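Thermotoga maritima TmcAL (Thermotoga maritima, PDB 5Y0T) belongs to the HIGH nucleotidyl transferase family of the HUP clan and is modelled with adenosine-5'-rp-alpha-thio-triphosphate in its ligand pocket. Local coordinates at residues 74-79 against 314-319; 123-128 against 141-146; 130-135 against 147-152; 323-328 against 384-389. All coordinates share one frame; numbering follows the deposited sequence.

Contact 1: 74-79 against 314-319; sequences FATQDA and ALFSVF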
# COMPACT_ATOMS: atom_id res chain seq x y z
N PHE A 74 5.57 -19.02 6.39
CA PHE A 74 5.79 -19.66 7.71
C PHE A 74 6.48 -18.77 8.74
O PHE A 74 6.13 -18.79 9.92
CB PHE A 74 6.56 -20.96 7.54
CG PHE A 74 5.93 -21.87 6.52
CD1 PHE A 74 4.71 -22.47 6.79
CD2 PHE A 74 6.52 -22.06 5.28
CE1 PHE A 74 4.10 -23.29 5.84
CE2 PHE A 74 5.92 -22.88 4.32
CZ PHE A 74 4.71 -23.49 4.60
N ALA A 75 7.50 -18.04 8.29
CA ALA A 75 8.33 -17.24 9.20
C ALA A 75 7.53 -16.21 9.99
O ALA A 75 7.92 -15.83 11.10
CB ALA A 75 9.47 -16.54 8.40
N THR A 76 6.46 -15.70 9.39
CA THR A 76 5.62 -14.72 10.04
C THR A 76 4.33 -15.27 10.67
O THR A 76 3.46 -14.49 11.02
CB THR A 76 5.25 -13.57 9.08
OG1 THR A 76 4.60 -14.11 7.92
CG2 THR A 76 6.53 -12.83 8.66
N GLN A 77 4.16 -16.59 10.72
CA GLN A 77 2.96 -17.12 11.38
C GLN A 77 3.14 -17.28 12.88
O GLN A 77 4.25 -17.16 13.39
CB GLN A 77 2.58 -18.48 10.80
CG GLN A 77 1.76 -18.42 9.55
CD GLN A 77 1.26 -19.78 9.14
OE1 GLN A 77 0.36 -20.33 9.77
NE2 GLN A 77 1.86 -20.34 8.09
N ASP A 78 2.06 -17.65 13.57
CA ASP A 78 2.16 -17.99 14.98
C ASP A 78 2.93 -19.29 15.08
O ASP A 78 3.31 -19.88 14.06
CB ASP A 78 0.77 -18.10 15.64
CG ASP A 78 -0.13 -19.16 14.99
OD1 ASP A 78 0.36 -20.11 14.32
OD2 ASP A 78 -1.36 -19.06 15.16
N ALA A 79 3.16 -19.75 16.31
CA ALA A 79 4.09 -20.85 16.54
C ALA A 79 3.76 -22.12 15.75
O ALA A 79 4.66 -22.78 15.27
CB ALA A 79 4.16 -21.16 18.04
N ALA A 314 -0.80 -7.27 10.58
CA ALA A 314 -0.41 -6.13 9.75
C ALA A 314 0.50 -6.56 8.59
O ALA A 314 0.37 -6.07 7.49
CB ALA A 314 0.27 -5.06 10.58
N LEU A 315 1.43 -7.49 8.84
CA LEU A 315 2.30 -7.98 7.78
C LEU A 315 1.52 -8.81 6.77
O LEU A 315 1.69 -8.66 5.57
CB LEU A 315 3.46 -8.81 8.34
CG LEU A 315 4.49 -8.05 9.18
CD1 LEU A 315 5.68 -8.97 9.50
CD2 LEU A 315 4.96 -6.82 8.45
N PHE A 316 0.64 -9.68 7.28
CA PHE A 316 -0.22 -10.47 6.39
C PHE A 316 -1.08 -9.56 5.52
O PHE A 316 -1.31 -9.85 4.34
CB PHE A 316 -1.13 -11.40 7.19
CG PHE A 316 -0.39 -12.52 7.88
CD1 PHE A 316 0.85 -12.92 7.43
CD2 PHE A 316 -0.96 -13.16 8.98
CE1 PHE A 316 1.53 -13.96 8.06
CE2 PHE A 316 -0.29 -14.19 9.62
CZ PHE A 316 0.96 -14.59 9.17
N SER A 317 -1.56 -8.46 6.10
CA SER A 317 -2.37 -7.53 5.32
C SER A 317 -1.57 -6.82 4.23
O SER A 317 -1.99 -6.75 3.08
CB SER A 317 -3.02 -6.50 6.25
OG SER A 317 -3.84 -7.14 7.20
N VAL A 318 -0.41 -6.28 4.59
CA VAL A 318 0.34 -5.50 3.61
C VAL A 318 0.88 -6.40 2.49
O VAL A 318 1.02 -5.96 1.35
CB VAL A 318 1.48 -4.72 4.29
CG1 VAL A 318 2.68 -5.63 4.58
CG2 VAL A 318 1.90 -3.55 3.43
N PHE A 319 1.14 -7.67 2.80
CA PHE A 319 1.65 -8.61 1.81
C PHE A 319 0.53 -9.41 1.16
O PHE A 319 0.78 -10.30 0.34
CB PHE A 319 2.68 -9.54 2.46
CG PHE A 319 3.96 -8.85 2.84
CD1 PHE A 319 4.52 -7.90 2.00
CD2 PHE A 319 4.59 -9.13 4.05
CE1 PHE A 319 5.70 -7.23 2.33
CE2 PHE A 319 5.77 -8.47 4.41
CZ PHE A 319 6.33 -7.52 3.55
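Phe316 pushes its ring against the turn at Thr76 and Gln77, with Thr76 OG1 3.1 Å from Phe316 CE1 and Thr76 O equally near, 3.1 Å from Phe316 CZ. The two oxygens come in differently: Thr76 OG1 lies near the ring plane at its edge, whereas Thr76 O approaches from above the plane. The chi1 of 57° tucks the hydroxyl back over its own backbone, toward the helix before it, where it is hydrogen-bonded to Val72 O. Thr76 O, buried here with no polar partner in the model, has Phe316 CZ as a close neighbour but stands well off the ring plane. Thr76 is the first residue to leave helical geometry after helix 72-75, which follows strand 66-70 of the mixed, mainly parallel sheet of this HUP-clan fold; helix 307-318, from much later in the chain, ends against that turn. Next along, Gln77 CA lies in the plane of the Phe316 ring at its edge, and Gln77 CG approaches Phe316 CZ at 3.9 Å. The amide of Gln77 is turned 68° from the ring and spends its polar atoms elsewhere, OE1 on Asn330 ND2 and NE2 on Val73 O. On the other branch of Thr76, CG2 rests at 4.0 Å from Leu315 CD1, and Leu315 in turn packs on Phe41.

Contact 2: 123-128 against 141-146; sequences DEYQKF and NARKYA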
# COMPACT_ATOMS: atom_id res chain seq x y z
N ASP A 123 -10.06 -38.75 22.08
CA ASP A 123 -11.37 -38.10 22.11
C ASP A 123 -11.61 -37.36 23.42
O ASP A 123 -12.19 -36.28 23.40
CB ASP A 123 -12.50 -39.10 21.85
CG ASP A 123 -12.39 -40.36 22.67
OD1 ASP A 123 -11.53 -40.41 23.58
OD2 ASP A 123 -13.15 -41.32 22.41
N GLU A 124 -11.15 -37.91 24.55
CA GLU A 124 -11.27 -37.20 25.83
C GLU A 124 -10.57 -35.83 25.78
O GLU A 124 -11.09 -34.86 26.33
CB GLU A 124 -10.68 -38.04 26.98
CG GLU A 124 -11.09 -39.51 27.01
CD GLU A 124 -9.96 -40.44 26.52
OE1 GLU A 124 -9.52 -40.31 25.35
OE2 GLU A 124 -9.51 -41.29 27.33
N TYR A 125 -9.40 -35.76 25.15
CA TYR A 125 -8.74 -34.46 24.97
C TYR A 125 -9.58 -33.54 24.09
O TYR A 125 -9.77 -32.37 24.42
CB TYR A 125 -7.35 -34.61 24.34
CG TYR A 125 -6.84 -33.28 23.78
CD1 TYR A 125 -6.34 -32.29 24.64
CD2 TYR A 125 -6.90 -32.99 22.42
CE1 TYR A 125 -5.90 -31.07 24.15
CE2 TYR A 125 -6.46 -31.77 21.92
CZ TYR A 125 -5.96 -30.82 22.79
OH TYR A 125 -5.51 -29.62 22.31
N GLN A 126 -10.06 -34.06 22.96
CA GLN A 126 -10.89 -33.27 22.06
C GLN A 126 -12.15 -32.76 22.75
O GLN A 126 -12.54 -31.62 22.55
CB GLN A 126 -11.28 -34.07 20.82
CG GLN A 126 -10.12 -34.45 19.92
CD GLN A 126 -10.59 -34.86 18.54
OE1 GLN A 126 -10.57 -36.04 18.19
NE2 GLN A 126 -11.05 -33.89 17.76
N LYS A 127 -12.77 -33.61 23.56
CA LYS A 127 -13.96 -33.21 24.32
C LYS A 127 -13.65 -32.04 25.24
O LYS A 127 -14.38 -31.05 25.26
CB LYS A 127 -14.52 -34.37 25.16
CG LYS A 127 -14.95 -35.59 24.37
CD LYS A 127 -15.96 -35.26 23.29
CE LYS A 127 -16.23 -36.49 22.42
NZ LYS A 127 -16.55 -37.70 23.24
N PHE A 128 -12.56 -32.15 26.00
CA PHE A 128 -12.12 -31.06 26.88
C PHE A 128 -11.84 -29.80 26.08
O PHE A 128 -12.25 -28.71 26.45
CB PHE A 128 -10.87 -31.45 27.68
CG PHE A 128 -11.13 -32.48 28.75
CD1 PHE A 128 -12.32 -32.49 29.47
CD2 PHE A 128 -10.16 -33.43 29.06
CE1 PHE A 128 -12.54 -33.42 30.47
CE2 PHE A 128 -10.38 -34.37 30.05
CZ PHE A 128 -11.57 -34.37 30.76
N ASN A 141 -5.10 -20.93 25.33
CA ASN A 141 -5.58 -21.15 26.69
C ASN A 141 -6.40 -22.43 26.79
O ASN A 141 -6.18 -23.25 27.68
CB ASN A 141 -6.40 -19.95 27.18
CG ASN A 141 -5.53 -18.81 27.69
OD1 ASN A 141 -4.37 -19.00 28.05
ND2 ASN A 141 -6.10 -17.60 27.72
N ALA A 142 -7.33 -22.59 25.86
CA ALA A 142 -8.21 -23.75 25.81
C ALA A 142 -7.44 -25.06 25.72
O ALA A 142 -7.74 -26.01 26.44
CB ALA A 142 -9.17 -23.64 24.63
N ARG A 143 -6.45 -25.09 24.83
CA ARG A 143 -5.57 -26.24 24.70
C ARG A 143 -4.85 -26.52 26.01
O ARG A 143 -4.73 -27.68 26.42
CB ARG A 143 -4.56 -26.01 23.58
CG ARG A 143 -3.52 -27.13 23.45
CD ARG A 143 -2.69 -26.97 22.17
NE ARG A 143 -1.80 -25.81 22.22
CZ ARG A 143 -0.96 -25.46 21.25
NH1 ARG A 143 -0.87 -26.17 20.13
NH2 ARG A 143 -0.20 -24.38 21.41
N LYS A 144 -4.39 -25.47 26.67
CA LYS A 144 -3.70 -25.60 27.96
C LYS A 144 -4.61 -26.24 29.01
O LYS A 144 -4.24 -27.23 29.65
CB LYS A 144 -3.21 -24.23 28.45
CG LYS A 144 -2.40 -24.29 29.75
CD LYS A 144 -1.81 -22.93 30.12
CE LYS A 144 -2.88 -21.88 30.38
NZ LYS A 144 -2.30 -20.60 30.89
N TYR A 145 -5.81 -25.68 29.16
CA TYR A 145 -6.77 -26.18 30.14
C TYR A 145 -7.20 -27.60 29.80
O TYR A 145 -7.38 -28.44 30.69
CB TYR A 145 -7.99 -25.25 30.21
CG TYR A 145 -7.66 -23.83 30.57
CD1 TYR A 145 -6.63 -23.54 31.46
CD2 TYR A 145 -8.36 -22.77 30.03
CE1 TYR A 145 -6.31 -22.24 31.80
CE2 TYR A 145 -8.05 -21.47 30.36
CZ TYR A 145 -7.03 -21.21 31.24
OH TYR A 145 -6.72 -19.91 31.57
N ALA A 146 -7.35 -27.87 28.51
CA ALA A 146 -7.77 -29.20 28.07
C ALA A 146 -6.70 -30.24 28.38
O ALA A 146 -7.01 -31.36 28.82
CB ALA A 146 -8.09 -29.19 26.59
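Helices 123-134 and 139-153 run roughly antiparallel here, their short segments inclined at 132° with axes 9.3 Å apart, and the backbones come nearest where Phe128 CA and Ala146 CA are 4.9 Å apart. This is a helical hairpin, two consecutive helices joined by a short connection, and the small side chain of Ala146 is consistent with so close an approach. Its methyl points at the partner helix and is received between two aromatic residues: Ala146 CB stands 3.7 Å from Phe128 CB and 3.8 Å from Tyr125 CE1. Phe128 thus offers its CB, while its ring swings off and packs on Arg149 and Met153 farther along helix 139-153. Tyr125 does the reverse and brings its ring in. With CG anti to the backbone N (chi1 164°), the ring reaches across to helix 139-153; the side chain also packs on Leu147 and, from helix 108-120, Leu118. Leu118 packs on Arg143 as well, so the third helix closes over this flank of the hairpin. The charged end of Arg143 is engaged beyond the pair, in a salt bridge from NH1 to Glu174 OE2, and its guanidinium is turned 35° from the Tyr125 ring. What Tyr125 meets is instead the aliphatic part of that arginine: the phenol oxygen OH lies 3.4 Å from Arg143 CG and 3.9 Å from Arg143 CD.

Contact 3: 130-135 against 147-152; sequences HEELKK and LMRYFS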
# COMPACT_ATOMS: atom_id res chain seq x y z
N HIS A 130 -12.95 -28.83 23.14
CA HIS A 130 -14.16 -28.23 22.60
C HIS A 130 -14.91 -27.45 23.68
O HIS A 130 -15.37 -26.33 23.44
CB HIS A 130 -15.05 -29.32 22.00
CG HIS A 130 -16.25 -28.79 21.28
ND1 HIS A 130 -16.27 -27.56 20.67
CD2 HIS A 130 -17.48 -29.33 21.09
CE1 HIS A 130 -17.46 -27.36 20.12
NE2 HIS A 130 -18.21 -28.42 20.36
N GLU A 131 -15.04 -28.04 24.87
CA GLU A 131 -15.70 -27.37 25.97
C GLU A 131 -15.04 -26.03 26.31
O GLU A 131 -15.72 -25.02 26.48
CB GLU A 131 -15.71 -28.24 27.22
CG GLU A 131 -16.63 -29.42 27.15
CD GLU A 131 -16.76 -30.11 28.48
OE1 GLU A 131 -16.20 -29.60 29.48
OE2 GLU A 131 -17.42 -31.17 28.54
N GLU A 132 -13.71 -26.04 26.38
CA GLU A 132 -12.96 -24.83 26.73
C GLU A 132 -13.11 -23.76 25.65
O GLU A 132 -13.26 -22.58 25.96
CB GLU A 132 -11.49 -25.15 26.96
CG GLU A 132 -11.23 -26.11 28.11
CD GLU A 132 -11.72 -25.58 29.45
OE1 GLU A 132 -11.60 -24.36 29.68
OE2 GLU A 132 -12.23 -26.38 30.26
N LEU A 133 -13.07 -24.17 24.39
CA LEU A 133 -13.31 -23.24 23.29
C LEU A 133 -14.72 -22.66 23.38
O LEU A 133 -14.91 -21.44 23.28
CB LEU A 133 -13.09 -23.91 21.93
CG LEU A 133 -11.65 -24.32 21.59
CD1 LEU A 133 -11.62 -25.12 20.30
CD2 LEU A 133 -10.74 -23.11 21.48
N LYS A 134 -15.71 -23.52 23.59
CA LYS A 134 -17.10 -23.09 23.80
C LYS A 134 -17.22 -22.06 24.92
O LYS A 134 -18.00 -21.12 24.81
CB LYS A 134 -17.99 -24.29 24.13
CG LYS A 134 -18.52 -25.06 22.93
CD LYS A 134 -19.82 -25.78 23.29
CE LYS A 134 -20.90 -24.79 23.69
NZ LYS A 134 -22.26 -25.41 23.80
N LYS A 135 -16.45 -22.25 25.99
CA LYS A 135 -16.44 -21.32 27.12
C LYS A 135 -15.89 -19.95 26.75
O LYS A 135 -15.97 -18.99 27.53
CB LYS A 135 -15.64 -21.91 28.29
CG LYS A 135 -16.49 -22.57 29.35
CD LYS A 135 -15.72 -22.82 30.64
CE LYS A 135 -14.92 -24.10 30.57
NZ LYS A 135 -14.40 -24.48 31.92
N LEU A 147 -5.44 -29.86 28.17
CA LEU A 147 -4.32 -30.75 28.48
C LEU A 147 -4.24 -31.01 29.97
O LEU A 147 -4.03 -32.14 30.41
CB LEU A 147 -3.01 -30.16 27.96
CG LEU A 147 -2.82 -30.21 26.45
CD1 LEU A 147 -1.62 -29.37 26.03
CD2 LEU A 147 -2.64 -31.64 25.98
N MET A 148 -4.44 -29.95 30.76
CA MET A 148 -4.45 -30.09 32.21
C MET A 148 -5.52 -31.06 32.67
O MET A 148 -5.28 -31.91 33.52
CB MET A 148 -4.68 -28.73 32.89
CG MET A 148 -3.51 -27.78 32.76
SD MET A 148 -3.86 -26.16 33.46
CE MET A 148 -2.31 -25.34 33.11
N ARG A 149 -6.71 -30.93 32.09
CA ARG A 149 -7.83 -31.77 32.49
C ARG A 149 -7.55 -33.20 32.04
O ARG A 149 -7.88 -34.16 32.75
CB ARG A 149 -9.14 -31.24 31.90
CG ARG A 149 -9.63 -29.96 32.59
CD ARG A 149 -10.83 -29.34 31.90
NE ARG A 149 -12.05 -30.13 32.04
CZ ARG A 149 -13.17 -29.90 31.36
NH1 ARG A 149 -13.23 -28.90 30.49
NH2 ARG A 149 -14.24 -30.67 31.55
N TYR A 150 -6.91 -33.33 30.89
CA TYR A 150 -6.47 -34.63 30.39
C TYR A 150 -5.44 -35.25 31.33
O TYR A 150 -5.56 -36.42 31.71
CB TYR A 150 -5.90 -34.50 28.97
CG TYR A 150 -5.64 -35.82 28.29
CD1 TYR A 150 -6.69 -36.57 27.77
CD2 TYR A 150 -4.35 -36.32 28.17
CE1 TYR A 150 -6.46 -37.79 27.15
CE2 TYR A 150 -4.11 -37.54 27.54
CZ TYR A 150 -5.17 -38.26 27.04
OH TYR A 150 -4.95 -39.47 26.43
N PHE A 151 -4.43 -34.47 31.71
CA PHE A 151 -3.43 -34.95 32.66
C PHE A 151 -4.05 -35.44 33.96
O PHE A 151 -3.66 -36.49 34.48
CB PHE A 151 -2.41 -33.85 32.96
CG PHE A 151 -1.22 -33.87 32.03
CD1 PHE A 151 -1.39 -33.95 30.66
CD2 PHE A 151 0.07 -33.82 32.54
CE1 PHE A 151 -0.30 -33.97 29.81
CE2 PHE A 151 1.17 -33.83 31.71
CZ PHE A 151 0.99 -33.90 30.33
N SER A 152 -5.02 -34.69 34.47
CA SER A 152 -5.71 -35.05 35.71
C SER A 152 -6.47 -36.35 35.58
O SER A 152 -6.42 -37.20 36.48
CB SER A 152 -6.68 -33.94 36.14
OG SER A 152 -5.98 -32.78 36.55
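The backbones stand well apart in this pairing: the nearest CA atoms, those of Glu132 and Arg149, are 10.4 Å from each other, and long charged side chains span the distance between helix 123-134 and helix 139-153. Arg149 does the reaching. Its chain bends at chi3 (70°) and presents the guanidinium end-on, with NH1 and NH2 both bonded to one oxygen of Glu131. Arg149 NH2 is 3.0 Å and Arg149 NH1 3.2 Å from Glu131 OE1, which lies in the guanidinium plane; seen from the carboxylate, both nitrogens arrive above its plane, from the same face. Glu132 takes a second bond from NH1. Here Glu132 OE2 uses its anti lone pair, 2.7 Å from Arg149 NH1; it lies tilted out of the guanidinium plane, and the N-H is bent well off the line to it at 131°. The Glu132 carboxylate is nearly perpendicular to the guanidinium, at 84°. Glu132 is the buried member, packed on Ala142, Tyr145 and Tyr137, so its pairing with Arg149 probably offsets the cost of placing a carboxylate there. Lys135 NZ adds a weak bond at 3.3 Å to Glu132 OE2. Glu131 and Glu132 thus pair with Arg149 between the helices, and Lys135 extends this network within its own segment; such a salt-bridge network here links the two arms of a helical hairpin.

Contact 4: 323-328 against 384-389; sequences KEFVEK and FLEQID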
# COMPACT_ATOMS: atom_id res chain seq x y z
N LYS A 323 -6.28 -16.24 3.06
CA LYS A 323 -6.62 -17.42 3.85
C LYS A 323 -6.39 -18.72 3.09
O LYS A 323 -5.90 -19.70 3.65
CB LYS A 323 -8.07 -17.32 4.33
CG LYS A 323 -8.27 -16.22 5.38
CD LYS A 323 -9.72 -16.13 5.89
CE LYS A 323 -9.78 -15.33 7.21
NZ LYS A 323 -11.15 -14.80 7.52
N GLU A 324 -6.73 -18.73 1.80
CA GLU A 324 -6.57 -19.93 1.00
C GLU A 324 -5.09 -20.30 0.81
O GLU A 324 -4.72 -21.48 0.85
CB GLU A 324 -7.25 -19.76 -0.37
CG GLU A 324 -7.13 -20.99 -1.25
CD GLU A 324 -7.99 -20.91 -2.50
OE1 GLU A 324 -8.72 -19.90 -2.66
OE2 GLU A 324 -7.93 -21.85 -3.32
N PHE A 325 -4.26 -19.29 0.59
CA PHE A 325 -2.82 -19.46 0.40
C PHE A 325 -2.16 -20.03 1.67
O PHE A 325 -1.35 -20.97 1.59
CB PHE A 325 -2.21 -18.12 0.01
CG PHE A 325 -0.71 -18.08 0.05
CD1 PHE A 325 0.05 -18.82 -0.84
CD2 PHE A 325 -0.06 -17.25 0.95
CE1 PHE A 325 1.44 -18.77 -0.80
CE2 PHE A 325 1.33 -17.18 0.99
CZ PHE A 325 2.08 -17.94 0.11
N VAL A 326 -2.52 -19.50 2.83
CA VAL A 326 -1.94 -20.02 4.08
C VAL A 326 -2.47 -21.43 4.38
O VAL A 326 -1.73 -22.29 4.86
CB VAL A 326 -2.22 -19.08 5.28
CG1 VAL A 326 -1.71 -19.69 6.57
CG2 VAL A 326 -1.55 -17.74 5.06
N GLU A 327 -3.74 -21.68 4.06
CA GLU A 327 -4.30 -23.00 4.27
C GLU A 327 -3.55 -24.05 3.45
O GLU A 327 -3.21 -25.12 3.95
CB GLU A 327 -5.79 -23.02 3.92
CG GLU A 327 -6.42 -24.41 4.01
CD GLU A 327 -6.48 -24.93 5.44
OE1 GLU A 327 -6.41 -24.09 6.37
OE2 GLU A 327 -6.61 -26.16 5.62
N LYS A 328 -3.31 -23.76 2.18
CA LYS A 328 -2.54 -24.66 1.34
C LYS A 328 -1.09 -24.80 1.82
O LYS A 328 -0.52 -25.90 1.81
CB LYS A 328 -2.55 -24.20 -0.12
CG LYS A 328 -3.85 -24.47 -0.86
CD LYS A 328 -3.70 -24.20 -2.35
CE LYS A 328 -2.67 -25.14 -2.98
NZ LYS A 328 -2.56 -24.97 -4.47
N PHE A 384 4.18 -23.12 -5.16
CA PHE A 384 5.61 -22.80 -5.25
C PHE A 384 5.77 -21.36 -5.72
O PHE A 384 6.46 -20.56 -5.08
CB PHE A 384 6.29 -23.80 -6.21
CG PHE A 384 7.79 -23.62 -6.39
CD1 PHE A 384 8.32 -22.46 -6.96
CD2 PHE A 384 8.66 -24.66 -6.09
CE1 PHE A 384 9.69 -22.33 -7.17
CE2 PHE A 384 10.03 -24.55 -6.31
CZ PHE A 384 10.55 -23.38 -6.85
N LEU A 385 5.13 -21.01 -6.83
CA LEU A 385 5.25 -19.67 -7.37
C LEU A 385 4.72 -18.61 -6.40
O LEU A 385 5.36 -17.57 -6.23
CB LEU A 385 4.52 -19.56 -8.73
CG LEU A 385 5.19 -20.35 -9.86
CD1 LEU A 385 4.32 -20.32 -11.15
CD2 LEU A 385 6.59 -19.83 -10.16
N GLU A 386 3.58 -18.86 -5.77
CA GLU A 386 3.03 -17.93 -4.78
C GLU A 386 3.93 -17.77 -3.56
O GLU A 386 4.17 -16.64 -3.09
CB GLU A 386 1.62 -18.36 -4.34
CG GLU A 386 0.63 -18.26 -5.50
CD GLU A 386 -0.81 -18.61 -5.13
OE1 GLU A 386 -1.08 -18.91 -3.95
OE2 GLU A 386 -1.67 -18.59 -6.03
N GLN A 387 4.47 -18.88 -3.06
CA GLN A 387 5.35 -18.81 -1.91
C GLN A 387 6.60 -18.00 -2.22
O GLN A 387 6.97 -17.09 -1.46
CB GLN A 387 5.73 -20.23 -1.43
CG GLN A 387 4.59 -20.97 -0.75
CD GLN A 387 4.97 -22.39 -0.32
OE1 GLN A 387 5.99 -22.93 -0.75
NE2 GLN A 387 4.15 -22.99 0.53
N ILE A 388 7.27 -18.30 -3.33
CA ILE A 388 8.56 -17.66 -3.59
C ILE A 388 8.36 -16.19 -4.01
O ILE A 388 9.19 -15.33 -3.70
CB ILE A 388 9.39 -18.46 -4.63
CG1 ILE A 388 10.89 -18.21 -4.42
CG2 ILE A 388 8.96 -18.15 -6.09
CD1 ILE A 388 11.76 -19.26 -5.13
N ASP A 389 7.22 -15.89 -4.65
CA ASP A 389 6.86 -14.51 -4.97
C ASP A 389 6.71 -13.68 -3.69
O ASP A 389 7.13 -12.52 -3.63
CB ASP A 389 5.57 -14.47 -5.78
CG ASP A 389 5.05 -13.05 -5.98
OD1 ASP A 389 5.62 -12.32 -6.82
OD2 ASP A 389 4.09 -12.65 -5.28
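Helix 323-332 packs against the long helix 381-399 in the buried interior of the fold, and between these segments the contact is made by Phe325. A chi1 of 168° swings the ring away from its own backbone nitrogen and out to the other helix, where its rim meets Gln387. Gln387 CA lies in the ring plane at the edge, and the backbone Gln387 N is 3.8 Å from Phe325 CE1. The Phe325 side chain also packs on Leu383 and Leu390, on either side along helix 381-399, and on Val73 of helix 72-75. Of the Gln387 side chain it is CG that touches, 3.8 Å from Phe325 CE1; its amide is turned 76° from the ring and is hydrogen-bonded through OE1 to Gln335 N and through NE2 to Gly333 O, which ties helix 381-399 to the residues that follow helix 323-332. The Glu386 and Phe325 side chains run alongside one another, pointing contrary ways. The methylene Glu386 CB comes to 3.6 Å from Phe325 CE1, and the extended chain brings Glu386 OE1 to 3.3 Å from Phe325 CD1.

How the contacts relate
Contacts 1 and 4 are buried and adjoin, their centres about 12 Å apart: helices 307-318 and 323-332 follow each other in the chain, Gln77 packs on Val326, and Phe74 on Gln387. Each centres on one phenylalanine ring, with polar oxygens as well as aliphatic and backbone atoms close to it. Contacts 2 and 3 lie farther out, their centres about 26 and 28 Å from that of the chain, and share one hairpin of helices 123-134 and 139-153. There the chemistry divides along the same helix pair, apolar around Ala146 in contact 2 and ionic around Arg149 in contact 3, with the Phe128 ring against the Arg149 guanidinium joining the two.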